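Local coordinates for protein DMATS type aromatic prenyltransferase (Streptomyces coelicolor, PDB 6ZRZ) that probably transfers a dimethylallyl group from its diphosphate to the 5-position of the indole ring of tryptophan, inside an ABBA-type prenyltransferase barrel, at residues Lys149-Pro154 against Phe190-Leu195; Glu168-Leu173 against Pro201-Tyr206; Pro276-Val281 against Ile324-Leu329; Glu65-Phe70 against Thr340-Ser345. All coordinates share one frame; numbering follows the deposited sequence.

All four contacts involve strands of the same closed antiparallel barrel, with the prenyl thiodiphosphate and tryptophan in its interior. Interactions 1 and 2 share one wall: their centres are 9 Å apart, and a 2.7 Å salt bridge from D194 OD2 to R202 NH1 joins them beside the diphosphate end of the ligand. Interactions 3 and 4 form another part of the wall, with centres 11 Å apart, joined by the backbone bond from A325 N to Y342 O (2.8 Å); both touch tryptophan. Interaction 4 also reaches the thiodiphosphate, which thus meets interactions 1, 2 and 4. Interactions 1 and 3 lie on opposite sides of the chain's centre, about 21 Å between centres.

Interaction 1. Residues Lys149-Pro154 against Phe190-Leu195; sequences KVYLNP and FLALDL. With 6C7 (S-(3-methylbut-2-en-1-yl) trihydrogen thiodiphosphate), chain C.
Y151 lays its ring beside A192, with CD1 of Y151 3.7 Å from CB of A192, and both side chains face the barrel interior. C13 of the prenyl chain sits over one face of the Y151 ring, offset toward its rim, while C14 lies 3.7 Å from CE2 of F190. Replacing Y151 by a serine would probably strip the prenyl chain of this ring face and leave a gap beside A192. On the outer side of the sheet, CG2 of V150 meets CD1 of L195 at 3.6 Å, and P154 turns its ring onto the backbone between F190 and L191. The two strands are antiparallel neighbours in the ten-stranded ABBA barrel. Hydrogen-bonded pairs V150-L193 and L152-L191 hold the register, the shortest backbone bond being L152 N to L191 O at 2.7 Å. At the polar end, in one of two modelled conformers, K149 bends at CD and CE (chi3 70°, chi4 45°) and brings NZ to 2.6 Å from D194 OD1. NZ comes from above the carboxylate plane, 40° out of it; the second conformer makes this salt bridge less certain. D194 OD2 pairs with R202 NH1 on the next strand.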
# COMPACT_ATOMS: atom_id res chain seq x y z
N LYS A 149 -9.77 -3.07 3.47
CA LYS A 149 -9.67 -2.47 2.14
C LYS A 149 -9.38 -3.61 1.17
O LYS A 149 -8.60 -4.50 1.54
CB LYS A 149 -8.54 -1.44 2.14
CG LYS A 149 -8.91 -0.07 2.68
CD LYS A 149 -8.00 1.02 2.16
CE LYS A 149 -8.24 1.29 0.70
NZ LYS A 149 -9.70 1.35 0.43
N VAL A 150 -10.00 -3.62 0.01
CA VAL A 150 -9.69 -4.60 -1.06
C VAL A 150 -9.19 -3.85 -2.29
O VAL A 150 -9.80 -2.84 -2.65
CB VAL A 150 -10.90 -5.50 -1.32
CG1 VAL A 150 -10.65 -6.47 -2.46
CG2 VAL A 150 -11.26 -6.27 -0.05
N TYR A 151 -8.08 -4.31 -2.87
CA TYR A 151 -7.45 -3.74 -4.07
C TYR A 151 -7.64 -4.70 -5.23
O TYR A 151 -7.32 -5.88 -5.09
CB TYR A 151 -5.96 -3.51 -3.87
CG TYR A 151 -5.65 -2.58 -2.74
CD1 TYR A 151 -5.31 -1.25 -2.94
CD2 TYR A 151 -5.72 -3.06 -1.44
CE1 TYR A 151 -5.06 -0.42 -1.85
CE2 TYR A 151 -5.46 -2.25 -0.36
CZ TYR A 151 -5.11 -0.93 -0.56
OH TYR A 151 -4.84 -0.21 0.58
N LEU A 152 -8.12 -4.17 -6.34
CA LEU A 152 -8.39 -4.96 -7.56
C LEU A 152 -7.67 -4.31 -8.74
O LEU A 152 -7.19 -3.16 -8.62
CB LEU A 152 -9.91 -5.00 -7.78
CG LEU A 152 -10.74 -5.50 -6.59
CD1 LEU A 152 -12.19 -5.18 -6.77
CD2 LEU A 152 -10.55 -7.00 -6.40
N ASN A 153 -7.62 -5.04 -9.85
CA ASN A 153 -6.74 -4.77 -11.02
C ASN A 153 -7.57 -4.30 -12.22
O ASN A 153 -8.17 -5.15 -12.93
CB ASN A 153 -5.98 -6.02 -11.43
CG ASN A 153 -5.07 -5.82 -12.62
OD1 ASN A 153 -4.84 -4.69 -13.06
ND2 ASN A 153 -4.53 -6.92 -13.12
N PRO A 154 -7.62 -2.98 -12.51
CA PRO A 154 -8.34 -2.48 -13.68
C PRO A 154 -7.81 -3.03 -15.01
O PRO A 154 -8.53 -3.02 -15.97
CB PRO A 154 -8.18 -0.96 -13.58
CG PRO A 154 -7.97 -0.72 -12.09
CD PRO A 154 -7.09 -1.87 -11.68
N PHE A 190 -4.71 0.29 -9.82
CA PHE A 190 -5.59 -0.26 -8.76
C PHE A 190 -6.90 0.46 -8.73
O PHE A 190 -6.95 1.69 -9.00
CB PHE A 190 -4.99 -0.12 -7.36
CG PHE A 190 -3.59 -0.63 -7.23
CD1 PHE A 190 -3.35 -1.99 -7.19
CD2 PHE A 190 -2.51 0.24 -7.11
CE1 PHE A 190 -2.06 -2.47 -7.09
CE2 PHE A 190 -1.22 -0.24 -7.01
CZ PHE A 190 -1.00 -1.60 -7.03
N LEU A 191 -7.94 -0.30 -8.39
CA LEU A 191 -9.20 0.24 -7.81
C LEU A 191 -9.38 -0.44 -6.45
O LEU A 191 -9.23 -1.71 -6.37
CB LEU A 191 -10.37 -0.03 -8.74
CG LEU A 191 -11.65 0.67 -8.30
CD1 LEU A 191 -12.43 1.15 -9.49
CD2 LEU A 191 -12.49 -0.23 -7.41
N ALA A 192 -9.62 0.35 -5.41
CA ALA A 192 -9.72 -0.14 -4.02
C ALA A 192 -11.07 0.26 -3.44
O ALA A 192 -11.55 1.34 -3.81
CB ALA A 192 -8.59 0.40 -3.17
N LEU A 193 -11.63 -0.58 -2.59
CA LEU A 193 -12.86 -0.29 -1.79
C LEU A 193 -12.52 -0.38 -0.33
O LEU A 193 -11.98 -1.39 0.03
CB LEU A 193 -13.92 -1.34 -2.09
CG LEU A 193 -14.69 -1.20 -3.38
CD1 LEU A 193 -15.78 -2.26 -3.42
CD2 LEU A 193 -15.30 0.20 -3.54
N ASP A 194 -12.88 0.64 0.47
CA ASP A 194 -13.01 0.53 1.95
C ASP A 194 -14.22 -0.35 2.26
O ASP A 194 -15.29 -0.12 1.66
CB ASP A 194 -13.24 1.87 2.63
CG ASP A 194 -11.99 2.71 2.87
OD1 ASP A 194 -10.89 2.21 2.62
OD2 ASP A 194 -12.14 3.88 3.31
N LEU A 195 -14.06 -1.34 3.11
CA LEU A 195 -15.17 -2.22 3.54
C LEU A 195 -15.32 -2.11 5.06
O LEU A 195 -14.33 -2.35 5.81
CB LEU A 195 -14.90 -3.66 3.10
CG LEU A 195 -14.73 -3.85 1.59
CD1 LEU A 195 -14.46 -5.30 1.28
CD2 LEU A 195 -15.96 -3.35 0.82
O4 6C7 C . -6.10 6.20 2.10
P1 6C7 C . -5.40 4.84 2.68
O6 6C7 C . -4.33 5.11 3.66
O5 6C7 C . -6.63 3.97 3.34
O2 6C7 C . -4.94 3.93 1.42
P3 6C7 C . -3.38 3.58 1.11
O8 6C7 C . -2.75 5.02 0.78
O7 6C7 C . -2.65 2.92 2.22
S9 6C7 C . -3.37 2.65 -0.44
C10 6C7 C . -1.60 2.44 -0.71
C11 6C7 C . -1.44 0.91 -0.97
C12 6C7 C . -1.43 0.32 -2.40
C13 6C7 C . -1.29 -1.18 -2.58
C14 6C7 C . -1.59 1.18 -3.66

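Interaction 2. Residues Glu168-Leu173 against Pro201-Tyr206; sequences EALRRL and PRAKVY. With 6C7 (S-(3-methylbut-2-en-1-yl) trihydrogen thiodiphosphate), chain C.
While L170 and L173 pack on A203 and V205, the flat groups lie to both sides of that apolar layer. Inside the barrel, the guanidinium of R202 has CD of K204 over one face, 3.5 Å above its plane, and O4 of the ligand's diphosphate at its edge. R202 NH2 donates to this O4 at 2.8 Å with an N-H...O angle of 160°. An extended chain from CG to NE carries the guanidinium in to the phosphate. K204 NZ adds a weak bond to the same oxygen, its position less sure, so two cationic side chains gather on one anionic atom. On the outer surface of the helix, R171 grips E168 side-on: NE goes to OE1 and NH2 to OE2, the latter at 2.7 Å. R172 NE joins at OE2, 2.9 Å away, from the same face of the carboxylate, completing a salt-bridge network. Between these polar layers the contact is purely apolar. L173 CD1 meets A203 CB at 3.7 Å, L173 CD2 reaches P201 CG, and both methyls of L170 touch V205 CG2 at 4.0 Å. Helix 162-175 thus runs along the outside of the ABBA barrel, its residues 168-173 nearly antiparallel to 202-206 (169°). It also covers L191, L193 and F260 of neighbouring strands, while a salt bridge from R172 NH1 to D121 OD1 ties it to helix 120-123.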
# COMPACT_ATOMS: atom_id res chain seq x y z
N GLU A 168 -16.85 1.97 -15.45
CA GLU A 168 -17.98 1.05 -15.11
C GLU A 168 -17.99 0.77 -13.59
O GLU A 168 -19.04 0.88 -12.99
CB GLU A 168 -17.87 -0.24 -15.91
CG GLU A 168 -18.95 -1.27 -15.58
CD GLU A 168 -20.37 -0.85 -15.91
OE1 GLU A 168 -20.53 0.22 -16.50
OE2 GLU A 168 -21.32 -1.61 -15.56
N ALA A 169 -16.84 0.45 -12.98
CA ALA A 169 -16.72 0.27 -11.50
C ALA A 169 -17.27 1.50 -10.77
O ALA A 169 -18.09 1.33 -9.83
CB ALA A 169 -15.29 -0.02 -11.09
N LEU A 170 -16.86 2.70 -11.17
CA LEU A 170 -17.32 3.94 -10.50
C LEU A 170 -18.83 4.11 -10.67
O LEU A 170 -19.46 4.57 -9.72
CB LEU A 170 -16.57 5.15 -11.05
CG LEU A 170 -15.17 5.34 -10.48
CD1 LEU A 170 -14.45 6.43 -11.24
CD2 LEU A 170 -15.22 5.66 -8.99
N ARG A 171 -19.38 3.75 -11.83
CA ARG A 171 -20.84 3.85 -12.11
C ARG A 171 -21.61 2.91 -11.18
O ARG A 171 -22.62 3.34 -10.61
CB ARG A 171 -21.15 3.50 -13.56
CG ARG A 171 -22.62 3.68 -13.91
CD ARG A 171 -23.01 3.01 -15.20
NE ARG A 171 -22.96 1.55 -15.17
CZ ARG A 171 -23.84 0.76 -14.56
NH1 ARG A 171 -24.86 1.25 -13.89
NH2 ARG A 171 -23.68 -0.56 -14.62
N ARG A 172 -21.15 1.66 -11.06
CA ARG A 172 -21.84 0.60 -10.30
C ARG A 172 -21.82 0.93 -8.80
O ARG A 172 -22.70 0.41 -8.08
CB ARG A 172 -21.21 -0.77 -10.56
CG ARG A 172 -21.44 -1.34 -11.95
CD ARG A 172 -20.93 -2.76 -11.96
NE ARG A 172 -20.77 -3.36 -13.27
CZ ARG A 172 -20.39 -4.61 -13.49
NH1 ARG A 172 -20.16 -5.42 -12.47
NH2 ARG A 172 -20.27 -5.05 -14.73
N LEU A 173 -20.85 1.73 -8.35
CA LEU A 173 -20.71 2.16 -6.94
C LEU A 173 -21.48 3.46 -6.69
O LEU A 173 -21.32 4.02 -5.61
CB LEU A 173 -19.23 2.36 -6.59
CG LEU A 173 -18.35 1.11 -6.69
CD1 LEU A 173 -16.89 1.49 -6.57
CD2 LEU A 173 -18.71 0.09 -5.63
N PRO A 201 -19.89 2.91 0.29
CA PRO A 201 -18.49 2.54 0.09
C PRO A 201 -17.59 3.75 -0.24
O PRO A 201 -18.06 4.65 -0.93
CB PRO A 201 -18.56 1.57 -1.11
CG PRO A 201 -19.77 2.06 -1.90
CD PRO A 201 -20.75 2.52 -0.84
N ARG A 202 -16.35 3.77 0.29
CA ARG A 202 -15.27 4.68 -0.16
C ARG A 202 -14.53 3.97 -1.31
O ARG A 202 -13.93 2.90 -1.07
CB ARG A 202 -14.36 5.08 1.00
CG ARG A 202 -13.09 5.85 0.61
CD ARG A 202 -12.46 6.54 1.84
NE ARG A 202 -11.10 7.06 1.65
CZ ARG A 202 -9.95 6.41 1.96
NH1 ARG A 202 -9.96 5.19 2.45
NH2 ARG A 202 -8.79 7.01 1.74
N ALA A 203 -14.64 4.52 -2.52
CA ALA A 203 -14.01 4.02 -3.76
C ALA A 203 -12.74 4.83 -4.03
O ALA A 203 -12.81 6.06 -4.01
CB ALA A 203 -14.97 4.13 -4.90
N LYS A 204 -11.63 4.13 -4.29
CA LYS A 204 -10.31 4.74 -4.52
C LYS A 204 -9.83 4.32 -5.89
O LYS A 204 -9.79 3.11 -6.17
CB LYS A 204 -9.37 4.33 -3.40
CG LYS A 204 -9.74 4.92 -2.04
CD LYS A 204 -9.07 4.26 -0.88
CE LYS A 204 -7.63 4.69 -0.66
NZ LYS A 204 -7.44 6.17 -0.83
N VAL A 205 -9.58 5.30 -6.74
CA VAL A 205 -8.99 5.10 -8.10
C VAL A 205 -7.54 5.54 -8.03
O VAL A 205 -7.29 6.69 -7.62
CB VAL A 205 -9.76 5.90 -9.15
CG1 VAL A 205 -9.22 5.64 -10.55
CG2 VAL A 205 -11.24 5.58 -9.08
N TYR A 206 -6.63 4.65 -8.41
CA TYR A 206 -5.18 4.93 -8.48
C TYR A 206 -4.79 5.16 -9.93
O TYR A 206 -5.28 4.40 -10.84
CB TYR A 206 -4.37 3.79 -7.88
CG TYR A 206 -4.57 3.59 -6.41
CD1 TYR A 206 -3.62 4.00 -5.51
CD2 TYR A 206 -5.73 3.00 -5.91
CE1 TYR A 206 -3.78 3.81 -4.14
CE2 TYR A 206 -5.91 2.81 -4.54
CZ TYR A 206 -4.94 3.23 -3.65
OH TYR A 206 -5.07 3.06 -2.29
O4 6C7 C . -6.10 6.20 2.10
P1 6C7 C . -5.40 4.84 2.68
O6 6C7 C . -4.33 5.11 3.66
O5 6C7 C . -6.63 3.97 3.34
O2 6C7 C . -4.94 3.93 1.42
P3 6C7 C . -3.38 3.58 1.11
O8 6C7 C . -2.75 5.02 0.78
O7 6C7 C . -2.65 2.92 2.22
S9 6C7 C . -3.37 2.65 -0.44
C10 6C7 C . -1.60 2.44 -0.71
C11 6C7 C . -1.44 0.91 -0.97
C12 6C7 C . -1.43 0.32 -2.40
C13 6C7 C . -1.29 -1.18 -2.58
C14 6C7 C . -1.59 1.18 -3.66

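Interaction 3. Residues Pro276-Val281 against Ile324-Leu329; sequences PVRDYV and IAYLAL. With TRP (tryptophan), chain D.
R278 and Y326 both reach tryptophan from one wall of the ABBA barrel, where the 3-10 turn after strand 270-275 folds against strand 324-332. Two of the hydrogen bonds leave from the guanidinium edge of R278. R278 NH1 donates to A325 O at 2.9 Å, meeting that oxygen well above its carbonyl plane, 57° out of it, while NH2 gives a bond to the ligand's carboxylate O at 3.1 Å. Y326 OH donates to the same O at 2.6 Å, so two donors fix this end of the substrate. Outside the contact, D59 forms a salt bridge with R278 NH2. Ring contacts come from two sides. P276 CB makes a CH-pi contact with one face of the Y326 ring, 4.0 Å from its centroid, and the indole covers the other, atom CH2 of tryptophan lying 3.7 Å above the centre of the Y326 ring. The ring is thereby held between proline and substrate. Apolar packing falls to V277, which points toward strand 324-332. Its CG1 sits between the backbone N and the carbonyl carbon (chi1 67°) and is thereby directed at that strand, where it touches L327 CG at 4.1 Å and I324 CG2 at 3.7 Å.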
# COMPACT_ATOMS: atom_id res chain seq x y z
N PRO A 276 7.79 6.64 -4.90
CA PRO A 276 8.61 5.46 -4.59
C PRO A 276 10.06 5.84 -4.24
O PRO A 276 10.96 5.64 -5.01
CB PRO A 276 8.53 4.64 -5.86
CG PRO A 276 8.37 5.69 -6.94
CD PRO A 276 7.57 6.82 -6.32
N VAL A 277 10.22 6.38 -3.04
CA VAL A 277 11.46 6.99 -2.54
C VAL A 277 12.63 6.00 -2.69
O VAL A 277 13.74 6.48 -2.82
CB VAL A 277 11.28 7.47 -1.09
CG1 VAL A 277 11.07 6.32 -0.10
CG2 VAL A 277 12.44 8.33 -0.65
N ARG A 278 12.39 4.68 -2.65
CA ARG A 278 13.45 3.67 -2.74
C ARG A 278 14.25 3.80 -4.03
O ARG A 278 15.40 3.37 -4.05
CB ARG A 278 12.90 2.24 -2.66
CG ARG A 278 11.91 1.86 -3.75
CD ARG A 278 11.28 0.56 -3.31
NE ARG A 278 10.38 -0.10 -4.27
CZ ARG A 278 9.10 0.21 -4.51
NH1 ARG A 278 8.55 1.26 -3.96
NH2 ARG A 278 8.40 -0.52 -5.37
N ASP A 279 13.66 4.36 -5.09
CA ASP A 279 14.32 4.53 -6.40
C ASP A 279 15.14 5.81 -6.46
O ASP A 279 15.77 6.01 -7.52
CB ASP A 279 13.29 4.50 -7.53
CG ASP A 279 12.82 3.12 -7.91
OD1 ASP A 279 13.08 2.14 -7.16
OD2 ASP A 279 12.14 3.02 -8.97
N TYR A 280 15.16 6.63 -5.40
CA TYR A 280 15.65 8.04 -5.46
C TYR A 280 16.62 8.34 -4.31
O TYR A 280 16.91 9.50 -4.09
CB TYR A 280 14.46 9.00 -5.48
CG TYR A 280 13.55 8.77 -6.65
CD1 TYR A 280 13.99 9.02 -7.94
CD2 TYR A 280 12.29 8.22 -6.50
CE1 TYR A 280 13.20 8.75 -9.04
CE2 TYR A 280 11.48 7.96 -7.60
CZ TYR A 280 11.93 8.25 -8.88
OH TYR A 280 11.18 7.97 -9.98
N VAL A 281 17.09 7.31 -3.61
CA VAL A 281 18.04 7.45 -2.48
C VAL A 281 19.21 6.49 -2.68
O VAL A 281 19.05 5.50 -3.39
CB VAL A 281 17.34 7.15 -1.15
CG1 VAL A 281 16.28 8.15 -0.83
CG2 VAL A 281 16.76 5.73 -1.15
N ILE A 324 12.13 1.49 3.21
CA ILE A 324 11.08 2.49 2.97
C ILE A 324 10.78 2.46 1.46
O ILE A 324 11.55 3.04 0.69
CB ILE A 324 11.44 3.90 3.48
CG1 ILE A 324 11.81 3.89 4.96
CG2 ILE A 324 10.31 4.85 3.19
CD1 ILE A 324 12.27 5.25 5.49
N ALA A 325 9.66 1.86 1.09
CA ALA A 325 9.31 1.63 -0.33
C ALA A 325 8.71 2.90 -0.93
O ALA A 325 9.12 3.30 -2.05
CB ALA A 325 8.39 0.48 -0.45
N TYR A 326 7.73 3.48 -0.27
CA TYR A 326 7.03 4.70 -0.71
C TYR A 326 6.86 5.65 0.46
O TYR A 326 6.76 5.24 1.62
CB TYR A 326 5.60 4.45 -1.21
CG TYR A 326 5.46 3.84 -2.56
CD1 TYR A 326 5.29 4.62 -3.69
CD2 TYR A 326 5.53 2.48 -2.73
CE1 TYR A 326 5.12 4.06 -4.95
CE2 TYR A 326 5.42 1.89 -3.99
CZ TYR A 326 5.21 2.69 -5.11
OH TYR A 326 5.10 2.12 -6.36
N LEU A 327 6.78 6.92 0.14
CA LEU A 327 6.21 7.93 1.03
C LEU A 327 4.98 8.50 0.36
O LEU A 327 4.98 8.62 -0.87
CB LEU A 327 7.23 9.03 1.31
CG LEU A 327 8.48 8.61 2.05
CD1 LEU A 327 9.45 9.78 2.10
CD2 LEU A 327 8.16 8.08 3.44
N ALA A 328 3.99 8.88 1.13
CA ALA A 328 2.75 9.44 0.59
C ALA A 328 2.33 10.66 1.41
O ALA A 328 2.48 10.63 2.68
CB ALA A 328 1.68 8.40 0.58
N LEU A 329 1.77 11.65 0.72
CA LEU A 329 1.06 12.78 1.34
C LEU A 329 -0.41 12.64 0.97
O LEU A 329 -0.71 12.64 -0.25
CB LEU A 329 1.65 14.08 0.84
CG LEU A 329 1.00 15.33 1.41
CD1 LEU A 329 1.25 15.41 2.90
CD2 LEU A 329 1.50 16.58 0.72
N TRP D . 5.04 -2.84 -4.89
CA TRP D . 4.03 -2.42 -5.89
C TRP D . 4.46 -1.11 -6.57
O TRP D . 5.47 -0.45 -6.22
CB TRP D . 2.64 -2.29 -5.26
CG TRP D . 2.57 -1.39 -4.05
CD1 TRP D . 2.76 -1.75 -2.74
CD2 TRP D . 2.26 0.01 -4.04
NE1 TRP D . 2.61 -0.66 -1.93
CE2 TRP D . 2.28 0.44 -2.69
CE3 TRP D . 1.95 0.95 -5.03
CZ2 TRP D . 2.03 1.76 -2.32
CZ3 TRP D . 1.69 2.25 -4.67
CH2 TRP D . 1.75 2.65 -3.33
OXT TRP D . 3.77 -0.68 -7.53

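Interaction 4. Residues Glu65-Phe70 against Thr340-Ser345; sequences EFSLSF and TAYLSS. With 6C7 (S-(3-methylbut-2-en-1-yl) trihydrogen thiodiphosphate), chain C; TRP (tryptophan), chain D.
E65 and Y342 meet on the inner side of the barrel, where strand 64-70 and strand 338-344, first and last in the chain, pair antiparallel and close the ABBA barrel. E65 OE1 accepts the indole N-H, with NE1 of tryptophan 2.8 Å away. The same oxygen lies at the edge of the Y342 ring, 3.6 Å from CD1. Tryptophan CZ2 covers a face of that ring, 4.1 Å above its plane and offset toward the rim. The phenol end points at the thiodiphosphate: Y342 OH is 2.7 Å from O8, and O7 lies in the ring plane at its edge. With a valine in place of Y342, the indole would probably lose the ring beneath it and the diphosphate its phenol neighbour, giving both more freedom to shift.

Beyond this shell, the stretched E65 chain (CG anti to the backbone N, chi1 -172°) delivers the carboxylate to the indole, and a water donates both to OE2, at 2.6 Å, and to S344 OG. S67 OG holds NE of R79, and S69 OG, 2.9 Å from T340 OG1 in a hydrogen bond, also pairs with NH2 of R338; both arginines also hydrogen-bond the thiodiphosphate. Backbone bonds of the pairs F66-L343 and L68-A341 set the register. On the outer side, helices 6-20 and 303-312 cover F66, the latter also L68, A341 and L343, and L68 CD1 meets L343 CD1 at 4.3 Å.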
# COMPACT_ATOMS: atom_id res chain seq x y z
N GLU A 65 3.29 -6.25 2.97
CA GLU A 65 3.92 -4.93 3.19
C GLU A 65 3.23 -4.24 4.35
O GLU A 65 2.03 -4.46 4.56
CB GLU A 65 3.83 -4.10 1.92
CG GLU A 65 4.60 -2.82 2.00
CD GLU A 65 4.42 -1.94 0.77
OE1 GLU A 65 3.36 -1.28 0.65
OE2 GLU A 65 5.34 -1.92 -0.04
N PHE A 66 3.97 -3.44 5.11
CA PHE A 66 3.40 -2.70 6.25
C PHE A 66 3.36 -1.23 5.92
O PHE A 66 4.04 -0.76 5.01
CB PHE A 66 4.23 -2.93 7.51
CG PHE A 66 4.30 -4.37 7.95
CD1 PHE A 66 3.24 -4.97 8.59
CD2 PHE A 66 5.45 -5.11 7.72
CE1 PHE A 66 3.30 -6.30 8.96
CE2 PHE A 66 5.51 -6.45 8.11
CZ PHE A 66 4.44 -7.03 8.73
N SER A 67 2.59 -0.50 6.67
CA SER A 67 2.58 0.96 6.55
C SER A 67 2.21 1.59 7.89
O SER A 67 1.48 0.94 8.70
CB SER A 67 1.72 1.44 5.42
OG SER A 67 0.34 1.23 5.65
N LEU A 68 2.78 2.77 8.12
CA LEU A 68 2.41 3.64 9.26
C LEU A 68 1.95 4.94 8.70
O LEU A 68 2.72 5.57 7.93
CB LEU A 68 3.58 3.87 10.17
CG LEU A 68 4.05 2.69 10.99
CD1 LEU A 68 5.31 3.08 11.75
CD2 LEU A 68 2.97 2.24 11.95
N SER A 69 0.74 5.31 9.06
CA SER A 69 0.11 6.56 8.66
C SER A 69 0.11 7.52 9.86
O SER A 69 -0.39 7.14 10.97
CB SER A 69 -1.25 6.29 8.16
OG SER A 69 -1.71 7.36 7.39
N PHE A 70 0.64 8.71 9.66
CA PHE A 70 0.79 9.75 10.70
C PHE A 70 -0.17 10.91 10.40
O PHE A 70 -0.07 11.52 9.34
CB PHE A 70 2.23 10.24 10.75
CG PHE A 70 3.24 9.17 11.06
CD1 PHE A 70 3.72 9.00 12.36
CD2 PHE A 70 3.75 8.37 10.07
CE1 PHE A 70 4.66 8.01 12.63
CE2 PHE A 70 4.71 7.41 10.34
CZ PHE A 70 5.16 7.22 11.62
N THR A 340 2.21 9.03 5.08
CA THR A 340 2.31 7.55 5.22
C THR A 340 3.66 7.08 4.71
O THR A 340 4.07 7.54 3.65
CB THR A 340 1.15 6.85 4.51
OG1 THR A 340 -0.06 7.43 4.96
CG2 THR A 340 1.11 5.37 4.82
N ALA A 341 4.31 6.19 5.46
CA ALA A 341 5.51 5.45 5.06
C ALA A 341 5.13 3.99 4.87
O ALA A 341 4.49 3.38 5.75
CB ALA A 341 6.59 5.63 6.09
N TYR A 342 5.43 3.49 3.69
CA TYR A 342 5.24 2.09 3.28
C TYR A 342 6.54 1.37 3.54
O TYR A 342 7.58 1.81 3.02
CB TYR A 342 4.75 2.05 1.84
CG TYR A 342 3.42 2.70 1.72
CD1 TYR A 342 2.24 1.96 1.81
CD2 TYR A 342 3.32 4.10 1.67
CE1 TYR A 342 1.00 2.60 1.81
CE2 TYR A 342 2.09 4.72 1.60
CZ TYR A 342 0.93 3.98 1.71
OH TYR A 342 -0.27 4.63 1.69
N LEU A 343 6.48 0.30 4.30
CA LEU A 343 7.66 -0.36 4.92
C LEU A 343 7.70 -1.80 4.47
O LEU A 343 6.69 -2.57 4.73
CB LEU A 343 7.56 -0.27 6.43
CG LEU A 343 7.42 1.13 7.02
CD1 LEU A 343 7.26 1.07 8.53
CD2 LEU A 343 8.58 2.02 6.64
N SER A 344 8.80 -2.19 3.89
CA SER A 344 8.98 -3.50 3.26
C SER A 344 9.26 -4.56 4.31
O SER A 344 9.99 -4.28 5.31
CB SER A 344 10.07 -3.44 2.24
OG SER A 344 9.78 -2.49 1.26
N SER A 345 8.74 -5.75 4.10
CA SER A 345 9.05 -6.93 4.94
C SER A 345 10.46 -7.45 4.66
O SER A 345 11.17 -7.78 5.63
CB SER A 345 8.01 -8.00 4.75
OG SER A 345 8.45 -9.18 5.39
O4 6C7 C . -6.10 6.20 2.10
P1 6C7 C . -5.40 4.84 2.68
O6 6C7 C . -4.33 5.11 3.66
O5 6C7 C . -6.63 3.97 3.34
O2 6C7 C . -4.94 3.93 1.42
P3 6C7 C . -3.38 3.58 1.11
O8 6C7 C . -2.75 5.02 0.78
O7 6C7 C . -2.65 2.92 2.22
S9 6C7 C . -3.37 2.65 -0.44
C10 6C7 C . -1.60 2.44 -0.71
C11 6C7 C . -1.44 0.91 -0.97
C12 6C7 C . -1.43 0.32 -2.40
C13 6C7 C . -1.29 -1.18 -2.58
C14 6C7 C . -1.59 1.18 -3.66
N TRP D . 5.04 -2.84 -4.89
CA TRP D . 4.03 -2.42 -5.89
C TRP D . 4.46 -1.11 -6.57
O TRP D . 5.47 -0.45 -6.22
CB TRP D . 2.64 -2.29 -5.26
CG TRP D . 2.57 -1.39 -4.05
CD1 TRP D . 2.76 -1.75 -2.74
CD2 TRP D . 2.26 0.01 -4.04
NE1 TRP D . 2.61 -0.66 -1.93
CE2 TRP D . 2.28 0.44 -2.69
CE3 TRP D . 1.95 0.95 -5.03
CZ2 TRP D . 2.03 1.76 -2.32
CZ3 TRP D . 1.69 2.25 -4.67
CH2 TRP D . 1.75 2.65 -3.33
OXT TRP D . 3.77 -0.68 -7.53
O HOH W 1 7.39 -3.45 0.10